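Local structure of oxidoreductase, zinc-binding dehydrogenase family (Myxococcus xanthus, 5K1S) at residues A[45-50]-A[147-152]; A[93-96]-A[100-103]. The protein acts as a zinc-containing medium-chain reductase in the alternative de novo biosynthesis of isovaleryl coenzyme A. All blocks are in the same frame, centred on the assembly; numbering follows the deposited sequence.

Interaction 1 of 2, residues A[45-50]-A[147-152]; sequences GEVLLR and GGLGRV
Val-47 and Leu-149 mark the closest backbone approach of 45-50 and 147-152, with 9.3 Å between Val-47 CA and Leu-149 CA, a spacing far too wide for strand pairing, so the two strands meet through side chains alone. Val-47, Leu-49 and Leu-149 all send their CB towards the opposing segment, and all three are buried. Leu-149 contributes about half of the 121 Å² lost between the segments, and its two methyls divide the work. CD1 reaches Val-47, standing 4.1 Å from Val-47 CG1, while CD2 goes to Leu-49, where Leu-149 CD2 and Leu-49 CD1 are 3.7 Å apart. With CG anti to the carbonyl carbon (chi1 -68°), chi2 of -179° sets CD1 anti to CA and turns CD2 aside, so the two branches point to different partners. Leu-49 has nearly the same conformation and comes from the other side, so the two leucines pass in opposite directions, each touching by a single methyl branch; Val-47 meets Leu-149 at a slant, using only CG1. Further apolar neighbours complete the packing: Ala-144 and Trp-95 touch Leu-149, Val-85 and Val-146 touch Val-47, and Ala-101 touches Leu-49. Within the sheet, 46-56 pairs with 80-88, 80-88 with 100-103, and 100-103 with 149-151, so the segments are joined by two intervening strands and face each other across the inside of the curl. Side chains meeting across the interior of a curled, barrel-like sheet are in keeping with the GroES-like domain of medium-chain dehydrogenases and reductases.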
ATOM      1  N   GLY A  45     -10.541 -24.283 -26.112  1.00 47.92           N
ATOM      2  CA  GLY A  45     -10.656 -23.191 -25.169  1.00 47.48           C
ATOM      3  C   GLY A  45     -10.457 -21.814 -25.756  1.00 46.64           C
ATOM      4  O   GLY A  45     -10.424 -20.836 -25.003  1.00 46.44           O
ATOM      5  N   GLU A  46     -10.326 -21.702 -27.073  1.00 55.60           N
ATOM      6  CA  GLU A  46     -10.077 -20.430 -27.734  1.00 53.14           C
ATOM      7  C   GLU A  46     -11.274 -20.030 -28.589  1.00 52.64           C
ATOM      8  O   GLU A  46     -12.202 -20.809 -28.823  1.00 54.04           O
ATOM      9  CB  GLU A  46      -8.810 -20.506 -28.592  1.00 52.38           C
ATOM     10  CG  GLU A  46      -7.542 -20.762 -27.797  1.00 53.59           C
ATOM     11  CD  GLU A  46      -6.300 -20.784 -28.668  1.00 54.04           C
ATOM     12  OE1 GLU A  46      -6.426 -21.067 -29.881  1.00 53.94           O
ATOM     13  OE2 GLU A  46      -5.199 -20.515 -28.144  1.00 54.63           O
ATOM     14  N   VAL A  47     -11.228 -18.790 -29.066  1.00 54.28           N
ATOM     15  CA  VAL A  47     -12.319 -18.179 -29.814  1.00 53.59           C
ATOM     16  C   VAL A  47     -11.718 -17.316 -30.913  1.00 52.40           C
ATOM     17  O   VAL A  47     -10.716 -16.627 -30.693  1.00 51.56           O
ATOM     18  CB  VAL A  47     -13.227 -17.348 -28.881  1.00 53.44           C
ATOM     19  CG1 VAL A  47     -13.943 -16.236 -29.635  1.00 52.82           C
ATOM     20  CG2 VAL A  47     -14.238 -18.252 -28.190  1.00 55.26           C
ATOM     21  N   LEU A  48     -12.328 -17.350 -32.096  1.00 46.85           N
ATOM     22  CA  LEU A  48     -11.921 -16.501 -33.209  1.00 46.16           C
ATOM     23  C   LEU A  48     -12.809 -15.264 -33.231  1.00 46.05           C
ATOM     24  O   LEU A  48     -14.036 -15.379 -33.309  1.00 47.20           O
ATOM     25  CB  LEU A  48     -12.012 -17.249 -34.538  1.00 47.33           C
ATOM     26  CG  LEU A  48     -11.647 -16.444 -35.791  1.00 47.31           C
ATOM     27  CD1 LEU A  48     -10.211 -15.939 -35.723  1.00 46.09           C
ATOM     28  CD2 LEU A  48     -11.856 -17.274 -37.044  1.00 49.02           C
ATOM     29  N   LEU A  49     -12.188 -14.090 -33.167  1.00 50.29           N
ATOM     30  CA  LEU A  49     -12.904 -12.827 -33.106  1.00 50.40           C
ATOM     31  C   LEU A  49     -12.799 -12.083 -34.429  1.00 50.71           C
ATOM     32  O   LEU A  49     -11.777 -12.141 -35.118  1.00 50.24           O
ATOM     33  CB  LEU A  49     -12.358 -11.936 -31.987  1.00 49.51           C
ATOM     34  CG  LEU A  49     -12.762 -12.286 -30.555  1.00 49.77           C
ATOM     35  CD1 LEU A  49     -12.002 -11.406 -29.582  1.00 49.11           C
ATOM     36  CD2 LEU A  49     -14.262 -12.127 -30.355  1.00 51.04           C
ATOM     37  N   ARG A  50     -13.875 -11.382 -34.773  1.00 66.68           N
ATOM     38  CA  ARG A  50     -13.902 -10.479 -35.920  1.00 67.70           C
ATOM     39  C   ARG A  50     -13.782  -9.070 -35.356  1.00 67.39           C
ATOM     40  O   ARG A  50     -14.761  -8.495 -34.873  1.00 68.43           O
ATOM     41  CB  ARG A  50     -15.178 -10.670 -36.731  1.00 69.91           C
ATOM     42  CG  ARG A  50     -15.104 -10.157 -38.161  1.00 71.57           C
ATOM     43  CD  ARG A  50     -15.374  -8.667 -38.261  1.00 72.67           C
ATOM     44  NE  ARG A  50     -16.067  -8.334 -39.504  1.00 75.59           N
ATOM     45  CZ  ARG A  50     -17.388  -8.345 -39.657  1.00 77.67           C
ATOM     46  NH1 ARG A  50     -18.184  -8.668 -38.642  1.00 77.15           N
ATOM     47  NH2 ARG A  50     -17.923  -8.030 -40.830  1.00 80.65           N
ATOM     48  N   GLY A 147     -10.752 -17.158 -21.417  1.00 51.07           N
ATOM     49  CA  GLY A 147     -10.387 -16.575 -20.140  1.00 51.97           C
ATOM     50  C   GLY A 147      -9.977 -15.119 -20.203  1.00 51.14           C
ATOM     51  O   GLY A 147      -9.911 -14.471 -19.153  1.00 52.00           O
ATOM     52  N   GLY A 148      -9.707 -14.590 -21.395  1.00 40.88           N
ATOM     53  CA  GLY A 148      -9.290 -13.208 -21.530  1.00 40.28           C
ATOM     54  C   GLY A 148     -10.288 -12.325 -22.255  1.00 40.80           C
ATOM     55  O   GLY A 148      -9.904 -11.301 -22.829  1.00 40.28           O
ATOM     56  N   LEU A 149     -11.566 -12.696 -22.228  1.00 46.17           N
ATOM     57  CA  LEU A 149     -12.609 -11.971 -22.941  1.00 46.53           C
ATOM     58  C   LEU A 149     -13.623 -11.394 -21.963  1.00 48.59           C
ATOM     59  O   LEU A 149     -13.963 -12.026 -20.958  1.00 49.79           O
ATOM     60  CB  LEU A 149     -13.331 -12.882 -23.944  1.00 46.38           C
ATOM     61  CG  LEU A 149     -12.535 -13.359 -25.160  1.00 44.57           C
ATOM     62  CD1 LEU A 149     -13.415 -14.228 -26.044  1.00 45.45           C
ATOM     63  CD2 LEU A 149     -11.973 -12.187 -25.956  1.00 43.28           C
ATOM     64  N   GLY A 150     -14.093 -10.186 -22.264  1.00 55.72           N
ATOM     65  CA  GLY A 150     -15.200  -9.577 -21.552  1.00 57.99           C
ATOM     66  C   GLY A 150     -16.391  -9.421 -22.475  1.00 59.02           C
ATOM     67  O   GLY A 150     -16.220  -9.373 -23.696  1.00 57.84           O
ATOM     68  N   ARG A 151     -17.597  -9.334 -21.920  1.00 55.05           N
ATOM     69  CA  ARG A 151     -18.821  -9.333 -22.712  1.00 56.43           C
ATOM     70  C   ARG A 151     -19.293  -7.907 -22.960  1.00 57.99           C
ATOM     71  O   ARG A 151     -19.458  -7.126 -22.017  1.00 59.46           O
ATOM     72  CB  ARG A 151     -19.912 -10.142 -22.013  1.00 58.20           C
ATOM     73  CG  ARG A 151     -19.528 -11.594 -21.827  1.00 57.47           C
ATOM     74  CD  ARG A 151     -20.697 -12.448 -21.393  1.00 60.16           C
ATOM     75  NE  ARG A 151     -20.366 -13.869 -21.472  1.00 59.87           N
ATOM     76  CZ  ARG A 151     -20.450 -14.599 -22.580  1.00 59.41           C
ATOM     77  NH1 ARG A 151     -20.857 -14.052 -23.719  1.00 59.20           N
ATOM     78  NH2 ARG A 151     -20.123 -15.883 -22.551  1.00 59.27           N
ATOM     79  N   VAL A 152     -19.517  -7.579 -24.228  1.00 62.66           N
ATOM     80  CA  VAL A 152     -19.925  -6.239 -24.634  1.00 64.22           C
ATOM     81  C   VAL A 152     -21.449  -6.222 -24.736  1.00 67.09           C
ATOM     82  O   VAL A 152     -22.008  -6.975 -25.549  1.00 67.06           O
ATOM     83  CB  VAL A 152     -19.289  -5.845 -25.972  1.00 62.49           C
ATOM     84  CG1 VAL A 152     -19.712  -4.435 -26.374  1.00 64.23           C
ATOM     85  CG2 VAL A 152     -17.771  -5.951 -25.886  1.00 59.70           C
TER

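Interaction 2 of 2, residues A[93-96]-A[100-103]; sequences PGWK and RAAT
Trp-95 gives up 44 Å² in this contact, Ala-101 24 Å² and Arg-100 15 Å², and the far, six-membered end of the indole does the touching. Its CZ3 lies 3.8 Å from Ala-101 CB, and its CH2 is 4.0 Å from that same Ala-101 CB, so the methyl sits beside the CZ3-CH2 bond, approaching the ring at a slant. Arg-100 takes part through its main chain: Trp-95 CZ3 is 4.2 Å from Arg-100 O, which stands at the ring edge near the ring plane, while the arginine's CB points away from the loop. The indole reaches this far because CG is anti to the carbonyl carbon (chi1 -67°) and chi2 (96°) turns the ring roughly square to the CA-CB-CG plane. In the GroES-like domain, 93-96 belongs to the loop joining the antiparallel strands 80-88 and 100-103, and Trp-95 folds back from it into the curled sheet, where Val-47, Val-146 and Leu-149 also touch the ring. On the opposite side of the strand from Ala-101, the Arg-100 guanidinium has its own cation-pi partner in Trp-158, and Lys-96 N is hydrogen-bonded to Asp-99 OD2 within the turn.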
ATOM      1  N   PRO A  93     -17.912 -23.426 -23.518  1.00 59.13           N
ATOM      2  CA  PRO A  93     -19.341 -23.563 -23.181  1.00 62.01           C
ATOM      3  C   PRO A  93     -20.072 -22.238 -23.078  1.00 62.57           C
ATOM      4  O   PRO A  93     -21.237 -22.147 -23.487  1.00 64.34           O
ATOM      5  CB  PRO A  93     -19.309 -24.306 -21.837  1.00 63.75           C
ATOM      6  CG  PRO A  93     -17.947 -24.038 -21.279  1.00 61.68           C
ATOM      7  CD  PRO A  93     -17.037 -23.955 -22.460  1.00 58.96           C
ATOM      8  N   GLY A  94     -19.426 -21.206 -22.544  1.00 66.90           N
ATOM      9  CA  GLY A  94     -20.068 -19.921 -22.383  1.00 67.48           C
ATOM     10  C   GLY A  94     -20.023 -19.016 -23.589  1.00 65.94           C
ATOM     11  O   GLY A  94     -20.556 -17.906 -23.534  1.00 66.48           O
ATOM     12  N   TRP A  95     -19.412 -19.456 -24.688  1.00 55.82           N
ATOM     13  CA  TRP A  95     -19.209 -18.609 -25.855  1.00 54.26           C
ATOM     14  C   TRP A  95     -19.717 -19.313 -27.100  1.00 54.97           C
ATOM     15  O   TRP A  95     -19.368 -20.472 -27.353  1.00 54.82           O
ATOM     16  CB  TRP A  95     -17.730 -18.247 -26.013  1.00 51.50           C
ATOM     17  CG  TRP A  95     -17.236 -17.371 -24.910  1.00 51.06           C
ATOM     18  CD1 TRP A  95     -16.584 -17.764 -23.779  1.00 50.93           C
ATOM     19  CD2 TRP A  95     -17.367 -15.949 -24.825  1.00 50.83           C
ATOM     20  NE1 TRP A  95     -16.293 -16.673 -22.997  1.00 50.58           N
ATOM     21  CE2 TRP A  95     -16.766 -15.546 -23.616  1.00 50.51           C
ATOM     22  CE3 TRP A  95     -17.933 -14.977 -25.653  1.00 50.99           C
ATOM     23  CZ2 TRP A  95     -16.714 -14.215 -23.218  1.00 50.28           C
ATOM     24  CZ3 TRP A  95     -17.880 -13.656 -25.255  1.00 50.82           C
ATOM     25  CH2 TRP A  95     -17.275 -13.287 -24.050  1.00 50.44           C
ATOM     26  N   LYS A  96     -20.543 -18.609 -27.869  1.00 63.11           N
ATOM     27  CA  LYS A  96     -21.066 -19.100 -29.133  1.00 64.02           C
ATOM     28  C   LYS A  96     -20.858 -18.033 -30.198  1.00 63.01           C
ATOM     29  O   LYS A  96     -20.622 -16.860 -29.894  1.00 62.22           O
ATOM     30  CB  LYS A  96     -22.556 -19.458 -29.025  1.00 71.43           C
ATOM     31  CG  LYS A  96     -23.448 -18.291 -28.628  1.00 72.89           C
ATOM     32  CD  LYS A  96     -24.912 -18.701 -28.582  1.00 76.24           C
ATOM     33  CE  LYS A  96     -25.817 -17.519 -28.262  1.00 77.91           C
ATOM     34  NZ  LYS A  96     -25.518 -16.922 -26.930  1.00 77.44           N
ATOM     35  N   ARG A 100     -20.598 -10.905 -28.413  1.00 53.21           N
ATOM     36  CA  ARG A 100     -19.847  -9.657 -28.476  1.00 51.73           C
ATOM     37  C   ARG A 100     -18.830  -9.645 -27.343  1.00 50.19           C
ATOM     38  O   ARG A 100     -19.206  -9.737 -26.170  1.00 51.35           O
ATOM     39  CB  ARG A 100     -20.787  -8.457 -28.374  1.00 54.03           C
ATOM     40  CG  ARG A 100     -21.926  -8.478 -29.382  1.00 56.20           C
ATOM     41  CD  ARG A 100     -23.024  -7.498 -28.997  1.00 59.25           C
ATOM     42  NE  ARG A 100     -22.516  -6.135 -28.857  1.00 59.22           N
ATOM     43  CZ  ARG A 100     -22.397  -5.269 -29.859  1.00 59.55           C
ATOM     44  NH1 ARG A 100     -22.746  -5.613 -31.092  1.00 59.92           N
ATOM     45  NH2 ARG A 100     -21.924  -4.052 -29.627  1.00 59.65           N
ATOM     46  N   ALA A 101     -17.549  -9.521 -27.691  1.00 46.46           N
ATOM     47  CA  ALA A 101     -16.473  -9.676 -26.723  1.00 45.33           C
ATOM     48  C   ALA A 101     -15.490  -8.515 -26.810  1.00 44.35           C
ATOM     49  O   ALA A 101     -15.423  -7.796 -27.811  1.00 44.21           O
ATOM     50  CB  ALA A 101     -15.723 -10.998 -26.934  1.00 44.78           C
ATOM     51  N   ALA A 102     -14.720  -8.347 -25.735  1.00 43.66           N
ATOM     52  CA  ALA A 102     -13.644  -7.367 -25.679  1.00 42.67           C
ATOM     53  C   ALA A 102     -12.484  -7.970 -24.902  1.00 41.79           C
ATOM     54  O   ALA A 102     -12.687  -8.539 -23.826  1.00 42.09           O
ATOM     55  CB  ALA A 102     -14.104  -6.063 -25.019  1.00 43.03           C
ATOM     56  N   THR A 103     -11.276  -7.842 -25.442  1.00 40.79           N
ATOM     57  CA  THR A 103     -10.110  -8.493 -24.861  1.00 39.96           C
ATOM     58  C   THR A 103      -9.601  -7.736 -23.640  1.00 39.94           C
ATOM     59  O   THR A 103      -9.692  -6.508 -23.555  1.00 40.45           O
ATOM     60  CB  THR A 103      -8.984  -8.597 -25.891  1.00 39.08           C
ATOM     61  OG1 THR A 103      -8.648  -7.288 -26.367  1.00 38.76           O
ATOM     62  CG2 THR A 103      -9.399  -9.477 -27.066  1.00 39.41           C
TER

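How the interactions relate
The centres of interactions 1 and 2 lie about 4 Å apart, so both belong to one apolar core inside the curled sheet of the GroES-like domain. Along the chain the order is 45-50, 93-96, 100-103 and 147-152: the short-range contact falls between the two halves of the long-range one. Strands 100-103 and 149-151 are antiparallel neighbours, and probable backbone hydrogen bonds link them, from Gly-150 N to Ala-102 O (2.7 Å) and from Val-152 N to Arg-100 O (2.9 Å). One contact therefore spans the curl from strand to strand, whereas the other packs a connecting loop against it. Together they tie sequence-distant parts of the domain into a single hydrophobic interior.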